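Local coordinates for protein dihydrodipicolinate synthase (Aquifex aeolicus, PDB 2EHH) that probably catalyses the condensation of pyruvate with aspartate semialdehyde to 4-hydroxy-tetrahydrodipicolinate, a step in lysine biosynthesis, at residues 90-95 / 124-129; 215-220 / 227-232. All coordinates share one frame; numbering follows the deposited sequence.

Interaction 1: 90-95 / 124-129; sequences HAKEVG and EVDIPI
Lys92 passes Val125 and slants across to Asp126, with Ile127 beside the root of its chain, and its two halves do different work. Near the backbone the packing is tight: Lys92 CB sits 3.4 Å from Val125 CG1, closer than ordinary van der Waals contact, the two side chains running past each other in opposite directions. Ile127 CD1 comes up against the helix backbone, 4.1 Å from Lys92 CA, and the small Ala91 methyl lies at ordinary contact distance, its CB 4.4 Å from Ile127 CD1. The outer half, toward solvent, is polar. Bent at chi2 (74°) and extended beyond, the lysine chain reaches the carbonyl of Asp126 at the centre of an inverse gamma turn. Lys92 NZ hydrogen-bonds Asp126 O at 2.8 Å, tilted 30° from the carbonyl plane, while its salt bridge to Asp126 OD2 is long, 3.7 Å from Lys92 NZ. A long aliphatic chain with a charged end thus serves both the apolar and the polar side. Gly95, at positive phi, closes helix 81-93 in a Schellman motif. The contact sets the C-terminal end of that helix against the connection from helix 111-124 to barrel strand 129-133, with Val125 also touching Thr88 and Ala89.

Interaction 2: 215-220 / 227-232; sequences KELIRA and RRAREI
With CG anti to the backbone N (chi1 174°) and a bend at chi2 (57°), the Arg228 chain passes the methyl of Ala220 and carries its guanidinium toward Glu216, whose own chain runs out extended beyond CG. The two side chains cross at a slant, their carboxylate and guanidinium planes 32° apart, and Arg228 NH2 meets Glu216 OE2 in a salt bridge of 3.2 Å. Arg228 NH1 is held by Glu231 OE2 at 3.0 Å, so one guanidinium links two carboxylates, one on each helix. Ile232 CG1 lies over the centre of one guanidinium face.

Beneath this network the helices pack through apolar groups. Ile232 CD1 fits against the backbone of the other helix, 3.5 Å from Leu217 N, while Ile232 CG2 comes to 3.6 Å from Leu217 CB. Leu217 CD2 packs against the carbonyl O of Ala229 (3.1 Å). The backbones come nearest at Leu217 and Ala229, CA to CA 5.2 Å; the small side chain of Ala229, with Ala220 CB at 4.3 Å from Ala229 CB, lets the helices close in, the segment axes nearly antiparallel and 8.4 Å apart.

This is a helical hairpin of helices 211-223 and 226-242, following the last barrel strand. Leu217 and Ala229 also touch helix 191-196, while Arg230 points away, and its NH1 hydrogen-bonds Ala196 O of a neighbouring subunit. Chemically, the contact pairs a buried apolar seam with a partly exposed ionic rim; two carboxylates and the Ile232 side chain over one face probably restrict how the Arg228 guanidinium can turn, so that charge spans the hairpin beside the apolar seam.

Interactions 1 and 2 belong to different parts of the chain's TIM-barrel fold: their centres are about 33 Å apart, their nearest atoms about 18 Å, and they do not touch. Interaction 1 ties a barrel helix to the connection leading into the fifth strand, 129-133; interaction 2 joins two helices that come after the eighth, 201-204. Each centre lies 18 to 19 Å from the centre of the chain, away from the predicted catalytic residues Tyr132 and Lys161. Tyr132 nevertheless sits on the strand that interaction 1 leads into, and Ile203, a predicted pyruvate-binding residue, on the strand preceding the hairpin of interaction 2.

Interaction 1: 90-95 / 124-129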
loop_
_atom_site.group_PDB
_atom_site.type_symbol
_atom_site.label_atom_id
_atom_site.label_comp_id
_atom_site.label_asym_id
_atom_site.label_seq_id
_atom_site.Cartn_x
_atom_site.Cartn_y
_atom_site.Cartn_z
ATOM N N HIS A 90 22.934 14.471 -26.399
ATOM C CA HIS A 90 23.370 13.536 -27.432
ATOM C C HIS A 90 22.214 13.169 -28.362
ATOM O O HIS A 90 22.356 13.201 -29.587
ATOM C CB HIS A 90 23.924 12.258 -26.795
ATOM C CG HIS A 90 24.213 11.171 -27.784
ATOM N ND1 HIS A 90 25.298 11.205 -28.635
ATOM C CD2 HIS A 90 23.534 10.038 -28.084
ATOM C CE1 HIS A 90 25.274 10.139 -29.417
ATOM N NE2 HIS A 90 24.214 9.415 -29.103
ATOM N N ALA A 91 21.076 12.810 -27.774
ATOM C CA ALA A 91 19.896 12.436 -28.549
ATOM C C ALA A 91 19.531 13.559 -29.515
ATOM O O ALA A 91 19.188 13.317 -30.673
ATOM C CB ALA A 91 18.725 12.145 -27.609
ATOM N N LYS A 92 19.601 14.786 -29.019
ATOM C CA LYS A 92 19.311 15.975 -29.812
ATOM C C LYS A 92 20.313 16.011 -30.967
ATOM O O LYS A 92 19.942 16.131 -32.137
ATOM C CB LYS A 92 19.471 17.209 -28.920
ATOM C CG LYS A 92 19.660 18.539 -29.629
ATOM C CD LYS A 92 18.384 19.045 -30.249
ATOM C CE LYS A 92 18.555 20.483 -30.725
ATOM N NZ LYS A 92 17.327 20.969 -31.417
ATOM N N GLU A 93 21.585 15.877 -30.613
ATOM C CA GLU A 93 22.683 15.895 -31.573
ATOM C C GLU A 93 22.570 14.903 -32.721
ATOM O O GLU A 93 22.835 15.256 -33.872
ATOM C CB GLU A 93 24.003 15.643 -30.844
ATOM C CG GLU A 93 24.515 16.827 -30.060
ATOM C CD GLU A 93 24.957 17.954 -30.968
ATOM O OE1 GLU A 93 25.794 17.698 -31.861
ATOM O OE2 GLU A 93 24.470 19.092 -30.793
ATOM N N VAL A 94 22.185 13.666 -32.421
ATOM C CA VAL A 94 22.092 12.652 -33.462
ATOM C C VAL A 94 20.764 12.561 -34.210
ATOM O O VAL A 94 20.564 11.642 -35.004
ATOM C CB VAL A 94 22.463 11.249 -32.914
ATOM C CG1 VAL A 94 23.872 11.278 -32.339
ATOM C CG2 VAL A 94 21.463 10.809 -31.864
ATOM N N GLY A 95 19.854 13.498 -33.954
ATOM C CA GLY A 95 18.591 13.503 -34.678
ATOM C C GLY A 95 17.366 12.811 -34.112
ATOM O O GLY A 95 16.403 12.573 -34.847
ATOM N N GLU A 124 18.221 23.040 -21.120
ATOM C CA GLU A 124 19.539 22.785 -21.688
ATOM C C GLU A 124 19.481 22.240 -23.107
ATOM O O GLU A 124 20.295 22.612 -23.953
ATOM C CB GLU A 124 20.317 21.802 -20.812
ATOM C CG GLU A 124 21.159 22.466 -19.755
ATOM C CD GLU A 124 22.139 23.453 -20.356
ATOM O OE1 GLU A 124 22.973 23.031 -21.188
ATOM O OE2 GLU A 124 22.068 24.649 -20.002
ATOM N N VAL A 125 18.512 21.368 -23.365
ATOM C CA VAL A 125 18.377 20.744 -24.676
ATOM C C VAL A 125 17.057 21.058 -25.369
ATOM O O VAL A 125 15.977 20.744 -24.856
ATOM C CB VAL A 125 18.511 19.213 -24.558
ATOM C CG1 VAL A 125 18.698 18.597 -25.931
ATOM C CG2 VAL A 125 19.672 18.871 -23.638
ATOM N N ASP A 126 17.155 21.665 -26.548
ATOM C CA ASP A 126 15.984 22.030 -27.329
ATOM C C ASP A 126 15.420 20.838 -28.101
ATOM O O ASP A 126 15.484 20.786 -29.331
ATOM C CB ASP A 126 16.346 23.173 -28.286
ATOM C CG ASP A 126 15.185 23.588 -29.167
ATOM O OD1 ASP A 126 14.036 23.581 -28.680
ATOM O OD2 ASP A 126 15.425 23.933 -30.345
ATOM N N ILE A 127 14.872 19.872 -27.369
ATOM C CA ILE A 127 14.282 18.684 -27.979
ATOM C C ILE A 127 12.988 18.352 -27.240
ATOM O O ILE A 127 12.895 18.550 -26.030
ATOM C CB ILE A 127 15.240 17.467 -27.887
ATOM C CG1 ILE A 127 14.664 16.282 -28.669
ATOM C CG2 ILE A 127 15.446 17.065 -26.427
ATOM C CD1 ILE A 127 15.537 15.037 -28.628
ATOM N N PRO A 128 11.968 17.857 -27.956
ATOM C CA PRO A 128 10.716 17.526 -27.267
ATOM C C PRO A 128 10.981 16.487 -26.178
ATOM O O PRO A 128 11.647 15.484 -26.417
ATOM C CB PRO A 128 9.838 16.983 -28.391
ATOM C CG PRO A 128 10.309 17.774 -29.586
ATOM C CD PRO A 128 11.816 17.728 -29.416
ATOM N N ILE A 129 10.454 16.734 -24.986
ATOM C CA ILE A 129 10.658 15.829 -23.864
ATOM C C ILE A 129 9.367 15.225 -23.336
ATOM O O ILE A 129 8.367 15.923 -23.164
ATOM C CB ILE A 129 11.361 16.562 -22.704
ATOM C CG1 ILE A 129 12.773 16.966 -23.140
ATOM C CG2 ILE A 129 11.402 15.671 -21.459
ATOM C CD1 ILE A 129 13.438 17.951 -22.208
#

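Interaction 2: 215-220 / 227-232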
loop_
_atom_site.group_PDB
_atom_site.type_symbol
_atom_site.label_atom_id
_atom_site.label_comp_id
_atom_site.label_asym_id
_atom_site.label_seq_id
_atom_site.Cartn_x
_atom_site.Cartn_y
_atom_site.Cartn_z
ATOM N N LYS A 215 -2.047 -1.300 -32.979
ATOM C CA LYS A 215 -2.276 -0.122 -33.799
ATOM C C LYS A 215 -3.774 0.040 -34.037
ATOM O O LYS A 215 -4.309 1.144 -33.939
ATOM C CB LYS A 215 -1.544 -0.261 -35.139
ATOM C CG LYS A 215 -1.820 0.867 -36.128
ATOM C CD LYS A 215 -1.458 2.223 -35.548
ATOM C CE LYS A 215 -1.699 3.332 -36.561
ATOM N NZ LYS A 215 -1.402 4.670 -35.983
ATOM N N GLU A 216 -4.445 -1.066 -34.342
ATOM C CA GLU A 216 -5.883 -1.038 -34.592
ATOM C C GLU A 216 -6.659 -0.581 -33.359
ATOM O O GLU A 216 -7.641 0.150 -33.475
ATOM C CB GLU A 216 -6.382 -2.422 -35.020
ATOM C CG GLU A 216 -5.803 -2.916 -36.338
ATOM C CD GLU A 216 -6.372 -4.263 -36.764
ATOM O OE1 GLU A 216 -5.881 -4.832 -37.766
ATOM O OE2 GLU A 216 -7.312 -4.751 -36.101
ATOM N N LEU A 217 -6.225 -1.021 -32.180
ATOM C CA LEU A 217 -6.890 -0.626 -30.943
ATOM C C LEU A 217 -6.793 0.893 -30.820
ATOM O O LEU A 217 -7.783 1.574 -30.548
ATOM C CB LEU A 217 -6.222 -1.310 -29.739
ATOM C CG LEU A 217 -6.675 -0.994 -28.301
ATOM C CD1 LEU A 217 -6.247 0.406 -27.916
ATOM C CD2 LEU A 217 -8.178 -1.144 -28.172
ATOM N N ILE A 218 -5.590 1.417 -31.039
ATOM C CA ILE A 218 -5.344 2.850 -30.955
ATOM C C ILE A 218 -6.170 3.667 -31.954
ATOM O O ILE A 218 -6.743 4.693 -31.594
ATOM C CB ILE A 218 -3.850 3.168 -31.183
ATOM C CG1 ILE A 218 -3.005 2.501 -30.098
ATOM C CG2 ILE A 218 -3.628 4.670 -31.183
ATOM C CD1 ILE A 218 -3.414 2.875 -28.696
ATOM N N ARG A 219 -6.224 3.231 -33.207
ATOM C CA ARG A 219 -6.999 3.978 -34.192
ATOM C C ARG A 219 -8.494 3.985 -33.870
ATOM O O ARG A 219 -9.165 4.999 -34.045
ATOM C CB ARG A 219 -6.733 3.445 -35.607
ATOM C CG ARG A 219 -5.536 4.143 -36.264
ATOM C CD ARG A 219 -5.245 3.659 -37.679
ATOM N NE ARG A 219 -4.675 2.314 -37.690
ATOM C CZ ARG A 219 -4.211 1.708 -38.777
ATOM N NH1 ARG A 219 -4.248 2.327 -39.948
ATOM N NH2 ARG A 219 -3.710 0.481 -38.694
ATOM N N ALA A 220 -9.012 2.862 -33.383
ATOM C CA ALA A 220 -10.422 2.788 -33.023
ATOM C C ALA A 220 -10.710 3.811 -31.925
ATOM O O ALA A 220 -11.708 4.537 -31.977
ATOM C CB ALA A 220 -10.763 1.390 -32.537
ATOM N N ARG A 227 -16.595 0.630 -29.203
ATOM C CA ARG A 227 -17.203 -0.690 -29.320
ATOM C C ARG A 227 -16.129 -1.544 -29.987
ATOM O O ARG A 227 -15.892 -2.688 -29.606
ATOM C CB ARG A 227 -18.443 -0.660 -30.216
ATOM C CG ARG A 227 -18.898 -2.049 -30.654
ATOM C CD ARG A 227 -19.992 -1.983 -31.712
ATOM N NE ARG A 227 -21.260 -1.514 -31.164
ATOM C CZ ARG A 227 -21.984 -2.186 -30.273
ATOM N NH1 ARG A 227 -21.564 -3.364 -29.826
ATOM N NH2 ARG A 227 -23.132 -1.685 -29.832
ATOM N N ARG A 228 -15.483 -0.969 -30.994
ATOM C CA ARG A 228 -14.423 -1.664 -31.711
ATOM C C ARG A 228 -13.185 -1.745 -30.817
ATOM O O ARG A 228 -12.477 -2.748 -30.820
ATOM C CB ARG A 228 -14.095 -0.925 -33.011
ATOM C CG ARG A 228 -12.894 -1.474 -33.770
ATOM C CD ARG A 228 -13.047 -2.950 -34.117
ATOM N NE ARG A 228 -11.906 -3.426 -34.900
ATOM C CZ ARG A 228 -11.594 -4.707 -35.072
ATOM N NH1 ARG A 228 -12.336 -5.657 -34.518
ATOM N NH2 ARG A 228 -10.528 -5.040 -35.788
ATOM N N ALA A 229 -12.932 -0.685 -30.056
ATOM C CA ALA A 229 -11.786 -0.655 -29.152
ATOM C C ALA A 229 -11.909 -1.793 -28.138
ATOM O O ALA A 229 -10.952 -2.529 -27.897
ATOM C CB ALA A 229 -11.718 0.690 -28.437
ATOM N N ARG A 230 -13.091 -1.940 -27.550
ATOM C CA ARG A 230 -13.323 -3.009 -26.584
ATOM C C ARG A 230 -13.115 -4.375 -27.229
ATOM O O ARG A 230 -12.608 -5.299 -26.600
ATOM C CB ARG A 230 -14.751 -2.943 -26.020
ATOM C CG ARG A 230 -14.978 -1.874 -24.960
ATOM C CD ARG A 230 -16.322 -2.085 -24.251
ATOM N NE ARG A 230 -17.462 -1.859 -25.140
ATOM C CZ ARG A 230 -17.913 -0.661 -25.502
ATOM N NH1 ARG A 230 -17.329 0.445 -25.050
ATOM N NH2 ARG A 230 -18.949 -0.565 -26.327
ATOM N N GLU A 231 -13.523 -4.507 -28.488
ATOM C CA GLU A 231 -13.375 -5.777 -29.181
ATOM C C GLU A 231 -11.904 -6.174 -29.257
ATOM O O GLU A 231 -11.541 -7.318 -28.990
ATOM C CB GLU A 231 -13.950 -5.677 -30.595
ATOM C CG GLU A 231 -14.326 -7.008 -31.198
ATOM C CD GLU A 231 -14.718 -6.885 -32.658
ATOM O OE1 GLU A 231 -15.459 -5.935 -32.997
ATOM O OE2 GLU A 231 -14.286 -7.742 -33.460
ATOM N N ILE A 232 -11.061 -5.219 -29.626
ATOM C CA ILE A 232 -9.634 -5.465 -29.749
ATOM C C ILE A 232 -8.984 -5.628 -28.381
ATOM O O ILE A 232 -8.139 -6.503 -28.189
ATOM C CB ILE A 232 -8.950 -4.314 -30.500
ATOM C CG1 ILE A 232 -9.592 -4.160 -31.884
ATOM C CG2 ILE A 232 -7.459 -4.593 -30.634
ATOM C CD1 ILE A 232 -9.158 -2.910 -32.621
#